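Local coordinates for protein phenyl-3-pyruvate decarboxylase (Azospirillum brasilense, PDB 2NXW) that decarboxylates indole-3-pyruvate to indole-3-acetaldehyde in auxin biosynthesis, using thiamine diphosphate and a metal ion as cofactors, at residues H67-F73 with N98-A102; A75-R80 with E109-V113; V103-Y107 with S176-Y180. One frame throughout, in Å; residues are numbered along the deposited sequence.

Interaction 1. Residues H67-F73 with N98-A102; sequences HEPAVGF and NMVNA. With TPP (thiamine diphosphate), chain I.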
ATOM      1  N   HIS A  67       9.542  -7.811 -31.439  1.00 11.97           N
ATOM      2  CA  HIS A  67       8.662  -7.331 -30.363  1.00 11.52           C
ATOM      3  C   HIS A  67       9.467  -7.222 -29.065  1.00 11.92           C
ATOM      4  O   HIS A  67      10.338  -8.055 -28.811  1.00 10.97           O
ATOM      5  CB  HIS A  67       7.523  -8.359 -30.240  1.00 11.99           C
ATOM      6  CG  HIS A  67       6.243  -7.824 -29.677  1.00 11.10           C
ATOM      7  ND1 HIS A  67       5.211  -8.657 -29.293  1.00 12.64           N
ATOM      8  CD2 HIS A  67       5.802  -6.558 -29.477  1.00 12.41           C
ATOM      9  CE1 HIS A  67       4.191  -7.924 -28.879  1.00 11.68           C
ATOM     10  NE2 HIS A  67       4.521  -6.649 -28.982  1.00 11.61           N
ATOM     11  N   GLU A  68       9.169  -6.210 -28.240  1.00 11.01           N
ATOM     12  CA  GLU A  68       9.950  -6.008 -27.014  1.00 12.24           C
ATOM     13  C   GLU A  68      10.046  -7.187 -26.044  1.00 10.93           C
ATOM     14  O   GLU A  68      11.072  -7.340 -25.375  1.00 10.57           O
ATOM     15  CB  GLU A  68       9.497  -4.746 -26.265  1.00 12.04           C
ATOM     16  CG  GLU A  68       9.914  -3.435 -26.949  1.00 13.51           C
ATOM     17  CD  GLU A  68       9.006  -2.994 -28.084  1.00 12.81           C
ATOM     18  OE1 GLU A  68       7.966  -3.643 -28.346  1.00 11.66           O
ATOM     19  OE2 GLU A  68       9.331  -1.971 -28.730  1.00 13.59           O
ATOM     20  N   PRO A  69       8.992  -8.025 -25.926  1.00  9.54           N
ATOM     21  CA  PRO A  69       9.156  -9.146 -24.992  1.00  9.53           C
ATOM     22  C   PRO A  69      10.409  -9.941 -25.360  1.00 10.24           C
ATOM     23  O   PRO A  69      11.198 -10.312 -24.483  1.00 11.74           O
ATOM     24  CB  PRO A  69       7.872  -9.959 -25.201  1.00 11.11           C
ATOM     25  CG  PRO A  69       6.855  -8.885 -25.437  1.00 11.01           C
ATOM     26  CD  PRO A  69       7.599  -7.951 -26.413  1.00 10.99           C
ATOM     27  N   ALA A  70      10.604 -10.166 -26.663  1.00 10.24           N
ATOM     28  CA  ALA A  70      11.766 -10.910 -27.144  1.00 10.83           C
ATOM     29  C   ALA A  70      13.087 -10.183 -26.863  1.00 10.64           C
ATOM     30  O   ALA A  70      14.109 -10.820 -26.644  1.00 11.65           O
ATOM     31  CB  ALA A  70      11.618 -11.186 -28.635  1.00 11.69           C
ATOM     32  N   VAL A  71      13.070  -8.853 -26.887  1.00 11.13           N
ATOM     33  CA  VAL A  71      14.294  -8.101 -26.584  1.00 10.37           C
ATOM     34  C   VAL A  71      14.715  -8.425 -25.150  1.00 11.43           C
ATOM     35  O   VAL A  71      15.881  -8.729 -24.870  1.00 12.53           O
ATOM     36  CB  VAL A  71      14.051  -6.587 -26.716  1.00 10.25           C
ATOM     37  CG1 VAL A  71      15.248  -5.794 -26.171  1.00  9.89           C
ATOM     38  CG2 VAL A  71      13.815  -6.237 -28.191  1.00 12.69           C
ATOM     39  N   GLY A  72      13.746  -8.384 -24.237  1.00 10.33           N
ATOM     40  CA  GLY A  72      14.023  -8.674 -22.842  1.00 11.15           C
ATOM     41  C   GLY A  72      14.430 -10.117 -22.600  1.00 10.71           C
ATOM     42  O   GLY A  72      15.398 -10.388 -21.881  1.00 11.86           O
ATOM     43  N   PHE A  73      13.701 -11.052 -23.203  1.00 10.86           N
ATOM     44  CA  PHE A  73      14.021 -12.465 -23.035  1.00 10.26           C
ATOM     45  C   PHE A  73      15.393 -12.820 -23.623  1.00 10.38           C
ATOM     46  O   PHE A  73      16.131 -13.623 -23.043  1.00 10.85           O
ATOM     47  CB  PHE A  73      12.957 -13.345 -23.710  1.00  9.95           C
ATOM     48  CG  PHE A  73      11.584 -13.287 -23.060  1.00 10.88           C
ATOM     49  CD1 PHE A  73      11.435 -13.359 -21.672  1.00 11.27           C
ATOM     50  CD2 PHE A  73      10.438 -13.244 -23.855  1.00 10.15           C
ATOM     51  CE1 PHE A  73      10.156 -13.392 -21.088  1.00 10.51           C
ATOM     52  CE2 PHE A  73       9.160 -13.283 -23.287  1.00 10.91           C
ATOM     53  CZ  PHE A  73       9.017 -13.357 -21.904  1.00 10.07           C
ATOM     54  N   ASN A  98       6.276  -2.473 -22.749  1.00 11.99           N
ATOM     55  CA  ASN A  98       6.103  -3.769 -23.385  1.00 12.26           C
ATOM     56  C   ASN A  98       7.177  -4.785 -22.977  1.00 11.18           C
ATOM     57  O   ASN A  98       7.104  -5.943 -23.362  1.00 12.98           O
ATOM     58  CB  ASN A  98       6.097  -3.564 -24.907  1.00 11.87           C
ATOM     59  CG  ASN A  98       5.349  -4.651 -25.654  1.00 12.15           C
ATOM     60  OD1 ASN A  98       4.473  -5.332 -25.103  1.00 12.28           O
ATOM     61  ND2 ASN A  98       5.670  -4.799 -26.934  1.00 12.27           N
ATOM     62  N   MET A  99       8.179  -4.357 -22.207  1.00 11.36           N
ATOM     63  CA  MET A  99       9.238  -5.263 -21.764  1.00 11.69           C
ATOM     64  C   MET A  99       9.204  -5.507 -20.246  1.00 10.58           C
ATOM     65  O   MET A  99      10.070  -6.182 -19.696  1.00 11.70           O
ATOM     66  CB  MET A  99      10.605  -4.694 -22.178  1.00 12.86           C
ATOM     67  CG  MET A  99      11.684  -5.759 -22.318  1.00 13.05           C
ATOM     68  SD  MET A  99      13.204  -5.101 -23.052  1.00 12.50           S
ATOM     69  CE  MET A  99      13.773  -3.948 -21.739  1.00 13.93           C
ATOM     70  N   VAL A 100       8.187  -4.971 -19.579  1.00 10.47           N
ATOM     71  CA  VAL A 100       8.043  -5.113 -18.137  1.00 11.49           C
ATOM     72  C   VAL A 100       8.005  -6.581 -17.695  1.00 11.40           C
ATOM     73  O   VAL A 100       8.655  -6.964 -16.724  1.00 12.25           O
ATOM     74  CB  VAL A 100       6.777  -4.350 -17.658  1.00 10.51           C
ATOM     75  CG1 VAL A 100       6.371  -4.766 -16.255  1.00 12.94           C
ATOM     76  CG2 VAL A 100       7.052  -2.840 -17.694  1.00 11.62           C
ATOM     77  N   ASN A 101       7.253  -7.417 -18.404  1.00 11.45           N
ATOM     78  CA  ASN A 101       7.183  -8.820 -18.037  1.00 10.82           C
ATOM     79  C   ASN A 101       8.537  -9.529 -18.155  1.00 10.42           C
ATOM     80  O   ASN A 101       8.956 -10.243 -17.237  1.00 10.66           O
ATOM     81  CB  ASN A 101       6.131  -9.530 -18.895  1.00 10.72           C
ATOM     82  CG  ASN A 101       6.068 -11.002 -18.611  1.00 11.79           C
ATOM     83  OD1 ASN A 101       6.006 -11.420 -17.450  1.00 13.20           O
ATOM     84  ND2 ASN A 101       6.083 -11.809 -19.664  1.00 12.68           N
ATOM     85  N   ALA A 102       9.225  -9.351 -19.285  1.00 11.51           N
ATOM     86  CA  ALA A 102      10.520 -10.008 -19.454  1.00 11.19           C
ATOM     87  C   ALA A 102      11.501  -9.567 -18.370  1.00 10.72           C
ATOM     88  O   ALA A 102      12.287 -10.377 -17.867  1.00 11.87           O
ATOM     89  CB  ALA A 102      11.093  -9.698 -20.839  1.00 11.21           C
TER
HETATM   90  N1' TPP I2001       7.771  -0.283 -29.914  1.00 12.41           N
HETATM   91  C2' TPP I2001       6.471  -0.076 -29.661  1.00 13.24           C
HETATM   92  CM2 TPP I2001       5.702  -1.099 -28.833  1.00 11.74           C
HETATM   93  N3' TPP I2001       5.846   1.008 -30.126  1.00 11.51           N
HETATM   94  C4' TPP I2001       6.497   1.949 -30.881  1.00 12.95           C
HETATM   95  N4' TPP I2001       5.832   3.067 -31.294  1.00 15.51           N
HETATM   96  C5' TPP I2001       7.877   1.745 -31.206  1.00 13.52           C
HETATM   97  C6' TPP I2001       8.490   0.590 -30.679  1.00 13.57           C
HETATM   98  C7' TPP I2001       8.709   2.749 -32.077  1.00 15.19           C
HETATM   99  N3  TPP I2001       8.201   2.904 -33.514  1.00 15.87           N
HETATM  100  C2  TPP I2001       7.428   3.950 -33.811  1.00 16.91           C
HETATM  101  S1  TPP I2001       7.135   3.781 -35.519  1.00 18.86           S
HETATM  102  C5  TPP I2001       8.050   2.304 -35.771  1.00 15.33           C
HETATM  103  C4  TPP I2001       8.560   2.047 -34.505  1.00 14.40           C
HETATM  104  CM4 TPP I2001       9.486   0.844 -34.263  1.00 14.92           C
HETATM  105  C6  TPP I2001       8.216   1.586 -37.041  1.00 15.18           C
HETATM  106  C7  TPP I2001       6.899   0.923 -37.449  1.00 14.69           C
HETATM  107  O7  TPP I2001       7.218   0.109 -38.554  1.00 12.25           O
HETATM  108  PA  TPP I2001       5.928  -0.392 -39.321  1.00 14.04           P
HETATM  109  O1A TPP I2001       4.953  -1.107 -38.430  1.00 14.51           O
HETATM  110  O2A TPP I2001       6.463  -1.371 -40.427  1.00 13.75           O
HETATM  111  O3A TPP I2001       5.127   0.825 -40.063  1.00 13.46           O
HETATM  112  PB  TPP I2001       5.986   1.914 -40.975  1.00 14.92           P
HETATM  113  O1B TPP I2001       6.904   1.144 -41.936  1.00 15.40           O
HETATM  114  O2B TPP I2001       4.908   2.702 -41.761  1.00 18.03           O
HETATM  115  O3B TPP I2001       6.776   2.849 -40.109  1.00 15.57           O
HETATM  116  O   HOH W   1      14.802  -9.230 -19.351  1.00 27.46           O
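Glu68 and Asn98 meet beside the thiamine diphosphate. Glu68 CB packs on Asn98 CB at 3.8 Å. CG lies anti to the carbonyl carbon, and the chain then bends at chi2, 82°. This bend brings the carboxyl carbon CD near the cofactor. OE2 reaches N1' of the aminopyrimidine ring of thiamine diphosphate at 2.6 Å. Glu68 OE1 touches the cofactor methyl CM2 at 3.4 Å. It also accepts a hydrogen bond from Asn98 ND2 at 2.9 Å, with an N-H...O angle of 162°. The donor arrives on the anti side of OE1, 29° out of the carboxylate plane. Glu68 OE1 itself lies close to the amide plane of Asn98. The same Asn98 ND2 also stands 3.0 Å from His67 NE2, with the His67 ring turned well away from the amide plane. His67 is the N-cap of helix 68-82.

Further along, Met99 and Ala102 pack on the helix. Met99 SD sits 3.5 Å from Gly72 N and also touches Val71 CG1. Ala102 CB rests 3.7 Å from Gly72 CA, a close approach of the two backbones at a residue without a side chain. The same methyl lies over one face of the Phe73 ring, 4.0 Å from its centroid, as a CH-pi contact. A water donates to Gly72 O and, weakly, to Ala102 O.

Glu68 is the glutamate that thiamine diphosphate enzymes place at N1'. The second subunit holds the rest of this cofactor, for instance through the backbone of Asp402 and Gly450, and its Met454 packs on Glu68. Asn98 is a second-shell residue that probably helps to position the carboxylate. The contact is consistent with the usual role of this glutamate in promoting the imino tautomer of the aminopyrimidine.

Interaction 2. Residues A75-R80 with E109-V113; sequences ADAAAR and EKSPV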
ATOM      1  N   ALA A  75      17.955 -10.749 -24.039  1.00 11.10           N
ATOM      2  CA  ALA A  75      19.002 -10.160 -23.195  1.00 12.07           C
ATOM      3  C   ALA A  75      19.192 -11.006 -21.935  1.00 11.68           C
ATOM      4  O   ALA A  75      20.319 -11.228 -21.475  1.00 11.69           O
ATOM      5  CB  ALA A  75      18.634  -8.727 -22.822  1.00 12.27           C
ATOM      6  N   ASP A  76      18.082 -11.469 -21.361  1.00 11.24           N
ATOM      7  CA  ASP A  76      18.127 -12.316 -20.181  1.00 11.09           C
ATOM      8  C   ASP A  76      18.898 -13.595 -20.532  1.00 11.45           C
ATOM      9  O   ASP A  76      19.807 -14.010 -19.817  1.00 11.31           O
ATOM     10  CB  ASP A  76      16.684 -12.638 -19.765  1.00 12.42           C
ATOM     11  CG  ASP A  76      16.595 -13.478 -18.505  1.00 13.55           C
ATOM     12  OD1 ASP A  76      17.638 -13.854 -17.930  1.00 13.46           O
ATOM     13  OD2 ASP A  76      15.449 -13.755 -18.085  1.00 14.06           O
ATOM     14  N   ALA A  77      18.532 -14.226 -21.644  1.00 10.71           N
ATOM     15  CA  ALA A  77      19.203 -15.449 -22.068  1.00 11.89           C
ATOM     16  C   ALA A  77      20.701 -15.255 -22.296  1.00 11.77           C
ATOM     17  O   ALA A  77      21.490 -16.138 -21.963  1.00 11.86           O
ATOM     18  CB  ALA A  77      18.552 -15.982 -23.331  1.00 10.82           C
ATOM     19  N   ALA A  78      21.082 -14.126 -22.886  1.00 12.04           N
ATOM     20  CA  ALA A  78      22.497 -13.840 -23.128  1.00 11.70           C
ATOM     21  C   ALA A  78      23.236 -13.719 -21.799  1.00 13.63           C
ATOM     22  O   ALA A  78      24.372 -14.202 -21.651  1.00 12.88           O
ATOM     23  CB  ALA A  78      22.640 -12.560 -23.933  1.00 12.49           C
ATOM     24  N   ALA A  79      22.591 -13.091 -20.822  1.00 12.81           N
ATOM     25  CA  ALA A  79      23.196 -12.930 -19.505  1.00 12.26           C
ATOM     26  C   ALA A  79      23.390 -14.299 -18.869  1.00 13.67           C
ATOM     27  O   ALA A  79      24.450 -14.608 -18.331  1.00 14.53           O
ATOM     28  CB  ALA A  79      22.303 -12.062 -18.619  1.00 12.81           C
ATOM     29  N   ARG A  80      22.362 -15.137 -18.945  1.00 12.47           N
ATOM     30  CA  ARG A  80      22.442 -16.463 -18.360  1.00 13.29           C
ATOM     31  C   ARG A  80      23.472 -17.331 -19.063  1.00 13.48           C
ATOM     32  O   ARG A  80      24.189 -18.093 -18.416  1.00 15.48           O
ATOM     33  CB  ARG A  80      21.082 -17.159 -18.452  1.00 13.19           C
ATOM     34  CG  ARG A  80      19.988 -16.476 -17.673  1.00 13.42           C
ATOM     35  CD  ARG A  80      18.712 -17.315 -17.674  1.00 15.04           C
ATOM     36  NE  ARG A  80      17.557 -16.516 -17.297  1.00 13.52           N
ATOM     37  CZ  ARG A  80      16.438 -17.011 -16.780  1.00 13.34           C
ATOM     38  NH1 ARG A  80      16.326 -18.315 -16.554  1.00 16.41           N
ATOM     39  NH2 ARG A  80      15.422 -16.205 -16.519  1.00 14.94           N
ATOM     40  N   GLU A 109      14.422 -14.521 -11.576  1.00 11.10           N
ATOM     41  CA  GLU A 109      15.397 -15.593 -11.701  1.00 11.83           C
ATOM     42  C   GLU A 109      16.852 -15.149 -11.621  1.00 12.81           C
ATOM     43  O   GLU A 109      17.756 -15.822 -12.121  1.00 13.03           O
ATOM     44  CB  GLU A 109      15.080 -16.418 -12.962  1.00 13.89           C
ATOM     45  CG  GLU A 109      13.668 -17.037 -12.808  1.00 13.55           C
ATOM     46  CD  GLU A 109      13.193 -17.913 -13.951  1.00 16.43           C
ATOM     47  OE1 GLU A 109      13.700 -17.790 -15.081  1.00 17.29           O
ATOM     48  OE2 GLU A 109      12.269 -18.726 -13.707  1.00 15.00           O
ATOM     49  N   LYS A 110      17.049 -14.009 -10.967  1.00 12.19           N
ATOM     50  CA  LYS A 110      18.391 -13.477 -10.709  1.00 12.43           C
ATOM     51  C   LYS A 110      19.293 -13.336 -11.934  1.00 12.60           C
ATOM     52  O   LYS A 110      20.436 -13.790 -11.926  1.00 14.19           O
ATOM     53  CB  LYS A 110      19.074 -14.361  -9.651  1.00 13.80           C
ATOM     54  CG  LYS A 110      18.418 -14.295  -8.257  1.00 13.37           C
ATOM     55  CD  LYS A 110      18.967 -13.162  -7.396  1.00 15.35           C
ATOM     56  CE  LYS A 110      20.315 -13.538  -6.813  1.00 16.22           C
ATOM     57  NZ  LYS A 110      20.827 -12.524  -5.825  1.00 15.85           N
ATOM     58  N   SER A 111      18.782 -12.681 -12.972  1.00 11.71           N
ATOM     59  CA  SER A 111      19.552 -12.468 -14.202  1.00 13.16           C
ATOM     60  C   SER A 111      19.697 -10.958 -14.377  1.00 14.02           C
ATOM     61  O   SER A 111      18.698 -10.234 -14.465  1.00 13.78           O
ATOM     62  CB  SER A 111      18.821 -13.077 -15.402  1.00 12.49           C
ATOM     63  OG  SER A 111      19.600 -12.924 -16.575  1.00 13.71           O
ATOM     64  N   PRO A 112      20.944 -10.463 -14.432  1.00 13.94           N
ATOM     65  CA  PRO A 112      21.209  -9.030 -14.573  1.00 14.00           C
ATOM     66  C   PRO A 112      21.050  -8.419 -15.950  1.00 14.34           C
ATOM     67  O   PRO A 112      22.029  -8.248 -16.691  1.00 16.24           O
ATOM     68  CB  PRO A 112      22.629  -8.901 -14.036  1.00 15.08           C
ATOM     69  CG  PRO A 112      23.273 -10.126 -14.563  1.00 14.15           C
ATOM     70  CD  PRO A 112      22.208 -11.216 -14.312  1.00 14.21           C
ATOM     71  N   VAL A 113      19.811  -8.090 -16.286  1.00 12.95           N
ATOM     72  CA  VAL A 113      19.522  -7.450 -17.555  1.00 12.45           C
ATOM     73  C   VAL A 113      19.580  -5.949 -17.340  1.00 13.70           C
ATOM     74  O   VAL A 113      18.906  -5.411 -16.457  1.00 14.09           O
ATOM     75  CB  VAL A 113      18.109  -7.818 -18.087  1.00 12.03           C
ATOM     76  CG1 VAL A 113      17.768  -6.958 -19.299  1.00 14.64           C
ATOM     77  CG2 VAL A 113      18.064  -9.304 -18.461  1.00 15.79           C
TER
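Glu109 OE1 is gripped by two nitrogens of the Arg80 guanidinium. The bond from Arg80 NH2 to Glu109 OE1 measures 2.7 Å. The one from Arg80 NH1 to the same oxygen is weak, at 3.1 Å. Glu109 OE1 lies at the edge of the guanidinium, near its plane, and presents its anti lone pair to NH2. The two flat groups are steeply turned against each other, with 68° between their planes. Arg80 reaches this place with an extended chain from CG to NE.

One turn back on the helix, Asp76 takes the other edge of the guanidinium. Arg80 NH2 donates to Asp76 OD2 at 2.9 Å, tilted 22° from the guanidinium plane. Ser111 OG and Arg80 NE both point to Asp76 OD1, whose place is less sure, so these bonds are doubtful. Asp76, Arg80 and Glu109 form one buried salt-bridge network, in which the arginine sits between two carboxylates. Glu109 OE2 accepts hydrogen bonds from the backbone N of Tyr420 and Tyr421, so this carboxylate is held from both of its oxygens.

The second segment is the link between helix 100-108 and strand 113-119 in the parallel sheet of the N-terminal thiamine diphosphate-binding domain. A Schellman motif ends the helix, with Lys110 at positive phi as its C-prime residue. Pro112 then centres an inverse gamma turn.

Beyond the turn, Val113 makes apolar contacts. Its CG2 comes 3.5 Å from Asp76 CA, while Val113 CG1 meets Ala75 CB at 4.0 Å. Ala79 CB lies against Ser111 OG at 3.5 Å, methyl against hydroxyl, and more loosely against Pro112 CD.

Interaction 3. Residues V103-Y107 with S176-Y180; sequences VAGAY and SRPVY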
ATOM      1  N   VAL A 103      11.443  -8.290 -18.003  1.00 11.52           N
ATOM      2  CA  VAL A 103      12.349  -7.782 -16.974  1.00 12.01           C
ATOM      3  C   VAL A 103      11.992  -8.345 -15.600  1.00 12.17           C
ATOM      4  O   VAL A 103      12.891  -8.702 -14.819  1.00 12.68           O
ATOM      5  CB  VAL A 103      12.356  -6.237 -16.969  1.00 11.76           C
ATOM      6  CG1 VAL A 103      13.200  -5.702 -15.804  1.00 14.32           C
ATOM      7  CG2 VAL A 103      12.928  -5.746 -18.304  1.00 12.90           C
ATOM      8  N   ALA A 104      10.694  -8.449 -15.305  1.00 11.85           N
ATOM      9  CA  ALA A 104      10.255  -9.023 -14.028  1.00 11.13           C
ATOM     10  C   ALA A 104      10.726 -10.481 -13.950  1.00 11.51           C
ATOM     11  O   ALA A 104      11.149 -10.951 -12.894  1.00 12.19           O
ATOM     12  CB  ALA A 104       8.722  -8.943 -13.897  1.00 11.78           C
ATOM     13  N   GLY A 105      10.670 -11.192 -15.083  1.00 11.56           N
ATOM     14  CA  GLY A 105      11.125 -12.569 -15.110  1.00 11.20           C
ATOM     15  C   GLY A 105      12.612 -12.675 -14.816  1.00 11.41           C
ATOM     16  O   GLY A 105      13.047 -13.580 -14.111  1.00 12.48           O
ATOM     17  N   ALA A 106      13.387 -11.742 -15.365  1.00 11.30           N
ATOM     18  CA  ALA A 106      14.834 -11.717 -15.142  1.00 11.56           C
ATOM     19  C   ALA A 106      15.098 -11.429 -13.662  1.00 11.77           C
ATOM     20  O   ALA A 106      15.975 -12.042 -13.043  1.00 12.66           O
ATOM     21  CB  ALA A 106      15.474 -10.647 -16.008  1.00 12.98           C
ATOM     22  N   TYR A 107      14.326 -10.508 -13.092  1.00 12.46           N
ATOM     23  CA  TYR A 107      14.484 -10.194 -11.675  1.00 11.80           C
ATOM     24  C   TYR A 107      14.181 -11.452 -10.848  1.00 12.28           C
ATOM     25  O   TYR A 107      14.951 -11.846  -9.971  1.00 12.54           O
ATOM     26  CB  TYR A 107      13.531  -9.069 -11.259  1.00 12.01           C
ATOM     27  CG  TYR A 107      13.725  -8.590  -9.834  1.00 13.92           C
ATOM     28  CD1 TYR A 107      14.331  -7.360  -9.571  1.00 15.93           C
ATOM     29  CD2 TYR A 107      13.316  -9.365  -8.755  1.00 15.32           C
ATOM     30  CE1 TYR A 107      14.518  -6.918  -8.258  1.00 17.97           C
ATOM     31  CE2 TYR A 107      13.501  -8.931  -7.438  1.00 17.88           C
ATOM     32  CZ  TYR A 107      14.100  -7.710  -7.202  1.00 17.53           C
ATOM     33  OH  TYR A 107      14.278  -7.277  -5.896  1.00 21.87           O
ATOM     34  N   SER A 176      22.959  -9.557  -8.873  1.00 15.12           N
ATOM     35  CA  SER A 176      22.520 -10.362 -10.017  1.00 14.95           C
ATOM     36  C   SER A 176      21.032 -10.166 -10.322  1.00 14.89           C
ATOM     37  O   SER A 176      20.265 -11.129 -10.388  1.00 15.11           O
ATOM     38  CB  SER A 176      22.824 -11.844  -9.761  1.00 14.33           C
ATOM     39  OG  SER A 176      22.748 -12.600 -10.961  1.00 14.50           O
ATOM     40  N   ARG A 177      20.632  -8.910 -10.495  1.00 14.24           N
ATOM     41  CA  ARG A 177      19.247  -8.559 -10.811  1.00 14.65           C
ATOM     42  C   ARG A 177      19.281  -7.449 -11.854  1.00 13.47           C
ATOM     43  O   ARG A 177      20.277  -6.747 -12.000  1.00 13.44           O
ATOM     44  CB  ARG A 177      18.527  -8.006  -9.590  1.00 16.53           C
ATOM     45  CG  ARG A 177      18.600  -8.837  -8.333  1.00 21.14           C
ATOM     46  CD  ARG A 177      17.336  -9.630  -8.132  1.00 17.57           C
ATOM     47  NE  ARG A 177      17.227 -10.130  -6.764  1.00 18.46           N
ATOM     48  CZ  ARG A 177      16.415 -11.113  -6.400  1.00 17.35           C
ATOM     49  NH1 ARG A 177      15.643 -11.699  -7.307  1.00 18.44           N
ATOM     50  NH2 ARG A 177      16.377 -11.524  -5.140  1.00 15.24           N
ATOM     51  N   PRO A 178      18.181  -7.258 -12.580  1.00 12.05           N
ATOM     52  CA  PRO A 178      18.109  -6.218 -13.608  1.00 12.03           C
ATOM     53  C   PRO A 178      18.209  -4.814 -13.025  1.00 12.28           C
ATOM     54  O   PRO A 178      17.878  -4.594 -11.855  1.00 12.23           O
ATOM     55  CB  PRO A 178      16.731  -6.434 -14.240  1.00 13.96           C
ATOM     56  CG  PRO A 178      16.420  -7.840 -13.957  1.00 15.75           C
ATOM     57  CD  PRO A 178      16.965  -8.087 -12.581  1.00 13.17           C
ATOM     58  N   VAL A 179      18.652  -3.880 -13.861  1.00 11.79           N
ATOM     59  CA  VAL A 179      18.758  -2.473 -13.484  1.00 13.16           C
ATOM     60  C   VAL A 179      18.180  -1.642 -14.624  1.00 13.77           C
ATOM     61  O   VAL A 179      18.013  -2.131 -15.754  1.00 13.71           O
ATOM     62  CB  VAL A 179      20.218  -2.050 -13.200  1.00 12.06           C
ATOM     63  CG1 VAL A 179      20.708  -2.721 -11.929  1.00 13.22           C
ATOM     64  CG2 VAL A 179      21.119  -2.403 -14.389  1.00 14.23           C
ATOM     65  N   TYR A 180      17.887  -0.377 -14.331  1.00 13.60           N
ATOM     66  CA  TYR A 180      17.265   0.523 -15.286  1.00 13.15           C
ATOM     67  C   TYR A 180      18.023   1.834 -15.503  1.00 14.09           C
ATOM     68  O   TYR A 180      18.345   2.535 -14.545  1.00 15.52           O
ATOM     69  CB  TYR A 180      15.847   0.836 -14.783  1.00 14.25           C
ATOM     70  CG  TYR A 180      15.060   1.797 -15.642  1.00 13.84           C
ATOM     71  CD1 TYR A 180      14.624   1.427 -16.906  1.00 15.33           C
ATOM     72  CD2 TYR A 180      14.733   3.080 -15.176  1.00 14.98           C
ATOM     73  CE1 TYR A 180      13.885   2.293 -17.694  1.00 16.40           C
ATOM     74  CE2 TYR A 180      13.994   3.956 -15.958  1.00 15.81           C
ATOM     75  CZ  TYR A 180      13.574   3.560 -17.217  1.00 16.50           C
ATOM     76  OH  TYR A 180      12.863   4.439 -18.002  1.00 17.77           O
TER
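The Arg177 guanidinium lies flat on the Tyr107 ring, with the planes 20° apart and the centres 4.4 Å from each other. Arg177 CD stands over the middle of the same ring, 3.8 Å from its centroid, as a CH-pi contact. Tyr107 CE2 in turn lies over one face of the guanidinium, toward its rim. At the guanidinium edge, Arg177 NH1 donates to Tyr107 O at 2.8 Å. The carbonyl oxygen is in the guanidinium plane, but the donor is tilted 34° from the carbonyl plane. The bend of the Arg177 chain at chi2, -101°, folds the side chain back over the tyrosine. Its NH2 makes a salt bridge with Asp322.

Pro178 fills the angle beside this stack. Its CD presses on Tyr107 CA at 3.4 Å. CG meets Ala106 CB at 3.6 Å, and CB touches Val103 CG1 at 3.9 Å. Leu129 of the second subunit packs on both Tyr107 and Arg177.

Helix 100-108 here lies against the residues that lead into strand 179-184, which neighbours strand 113-119 in the parallel sheet. This is the helix-on-sheet packing of the alpha/beta domains of thiamine diphosphate enzymes.

Overall arrangement
From the N terminus, the chain enters helix 68-82, comes back through strand 86-90 and then runs along helix 100-108, roughly parallel to the first helix. Interaction 1 closes this loop near the cofactor, at the starts of the two helices, and joins them to each other. Interaction 2 starts later on helix 68-82, so its loop crosses that of interaction 1. Interaction 3 opens after interaction 1 has closed. It crosses interaction 2, and the two touch through Lys110 O and Ser176 OG. Interactions 2 and 3 tie the helices to the connections just before strands 113-119 and 179-184 of the parallel sheet. Interactions 1 and 3 also meet the second subunit.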